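Local coordinates for acetyltransferase (Agrobacterium tumefaciens str. C58, PDB 2G3A), which transfers an acetyl group from acetyl-CoA to acceptor substrates, preferring glucosamine 6-phosphate or dopamine, at residues 68-71 / 76-79. Numbering follows the deposited sequence.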
loop_
_atom_site.group_PDB
_atom_site.type_symbol
_atom_site.label_atom_id
_atom_site.label_comp_id
_atom_site.label_asym_id
_atom_site.label_seq_id
_atom_site.Cartn_x
_atom_site.Cartn_y
_atom_site.Cartn_z
ATOM N N VAL A 68 -6.636 -10.800 -0.251
ATOM C CA VAL A 68 -6.336 -10.074 -1.490
ATOM C C VAL A 68 -4.869 -9.682 -1.467
ATOM O O VAL A 68 -4.393 -9.064 -0.504
ATOM C CB VAL A 68 -7.225 -8.812 -1.646
ATOM C CG1 VAL A 68 -6.870 -8.029 -2.936
ATOM C CG2 VAL A 68 -8.701 -9.195 -1.662
ATOM N N GLY A 69 -4.135 -10.056 -2.506
ATOM C CA GLY A 69 -2.740 -9.644 -2.600
ATOM C C GLY A 69 -2.180 -9.760 -3.990
ATOM O O GLY A 69 -2.922 -9.831 -4.964
ATOM N N HIS A 70 -0.859 -9.769 -4.092
ATOM C CA HIS A 70 -0.214 -9.949 -5.394
ATOM C C HIS A 70 1.255 -10.285 -5.218
ATOM O O HIS A 70 1.842 -10.019 -4.173
ATOM C CB HIS A 70 -0.355 -8.699 -6.276
ATOM C CG HIS A 70 0.393 -7.506 -5.763
ATOM N ND1 HIS A 70 -0.201 -6.533 -4.989
ATOM C CD2 HIS A 70 1.679 -7.121 -5.930
ATOM C CE1 HIS A 70 0.691 -5.606 -4.690
ATOM N NE2 HIS A 70 1.841 -5.941 -5.250
ATOM N N THR A 71 1.846 -10.863 -6.255
ATOM C CA THR A 71 3.283 -11.060 -6.262
ATOM C C THR A 71 3.899 -10.127 -7.302
ATOM O O THR A 71 3.332 -9.937 -8.376
ATOM C CB THR A 71 3.647 -12.515 -6.565
ATOM O OG1 THR A 71 3.060 -12.889 -7.816
ATOM C CG2 THR A 71 3.106 -13.430 -5.459
ATOM N N LEU A 76 5.625 -11.693 -2.328
ATOM C CA LEU A 76 4.191 -11.643 -2.059
ATOM C C LEU A 76 3.843 -10.487 -1.116
ATOM O O LEU A 76 4.462 -10.327 -0.058
ATOM C CB LEU A 76 3.720 -12.960 -1.426
ATOM C CG LEU A 76 2.318 -12.973 -0.804
ATOM C CD1 LEU A 76 1.216 -12.807 -1.842
ATOM C CD2 LEU A 76 2.092 -14.255 0.027
ATOM N N TYR A 77 2.884 -9.665 -1.530
ATOM C CA TYR A 77 2.297 -8.647 -0.648
ATOM C C TYR A 77 0.861 -9.068 -0.374
ATOM O O TYR A 77 0.079 -9.288 -1.314
ATOM C CB TYR A 77 2.324 -7.232 -1.262
ATOM C CG TYR A 77 1.644 -6.196 -0.350
ATOM C CD1 TYR A 77 2.035 -6.063 0.975
ATOM C CD2 TYR A 77 0.570 -5.397 -0.807
ATOM C CE1 TYR A 77 1.413 -5.141 1.837
ATOM C CE2 TYR A 77 -0.071 -4.466 0.062
ATOM C CZ TYR A 77 0.364 -4.354 1.383
ATOM O OH TYR A 77 -0.220 -3.451 2.273
ATOM N N VAL A 78 0.530 -9.209 0.906
ATOM C CA VAL A 78 -0.844 -9.459 1.322
ATOM C C VAL A 78 -1.459 -8.102 1.648
ATOM O O VAL A 78 -1.022 -7.420 2.582
ATOM C CB VAL A 78 -0.926 -10.420 2.539
ATOM C CG1 VAL A 78 -2.371 -10.531 3.069
ATOM C CG2 VAL A 78 -0.367 -11.802 2.177
ATOM N N GLN A 79 -2.458 -7.706 0.859
ATOM C CA GLN A 79 -3.098 -6.400 1.013
ATOM C C GLN A 79 -4.292 -6.408 1.978
ATOM O O GLN A 79 -4.430 -5.508 2.827
ATOM C CB GLN A 79 -3.563 -5.879 -0.357
ATOM C CG GLN A 79 -4.131 -4.463 -0.323
ATOM C CD GLN A 79 -5.060 -4.183 -1.498
ATOM O OE1 GLN A 79 -4.999 -4.855 -2.536
ATOM N NE2 GLN A 79 -5.929 -3.189 -1.339
#
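H70 and Y77 face each other as an antiparallel hydrogen-bonded pair, joined by two backbone bonds: Y77 N to H70 O at 2.9 Å, almost straight at 175°, and H70 N to Y77 O at 3.0 Å. They belong to the tight beta hairpin of strands 63-72 and 75-82 in the central mixed sheet of the GNAT fold, and illustrate how such a hairpin combines a regular register with a local irregularity. The register holds through the non-hydrogen-bonded pairs G69-V78 and T71-L76. Towards the far end, Q79 N gives V68 O a short but more bent bond of 2.7 Å, while L80 is also backbone-bonded to V68. Together with the helix-like backbone of Q79, this is consistent with a classic beta bulge, a feature known on this strand of GNAT enzymes, just before L81, F82 and V83, which probably bind CoA. At G69 the backbones come close, its CA 3.1 Å from Y77 O.

On the face bearing H70 and Y77, the imidazole stands between its own backbone N and carbonyl carbon (chi1 67°), which brings CE1 to the edge of the tyrosine ring, 3.9 Å from CD2. The ring planes are oblique at 65°, and Y77 CB lies over the rim of one imidazole face. Y77 OH is fixed by a hydrogen bond to D115, and its ring also meets Y113. The reverse face, with T71, L76 and V78, turns to the interior: L76 packs on A100 and A104 of helix 92-106, and T71 OG1 bonds to R107. The other branch of T71, the methyl CG2, rests on L76, 4.1 Å from its CB, while L76 CD1 approaches H70 O at 3.7 Å.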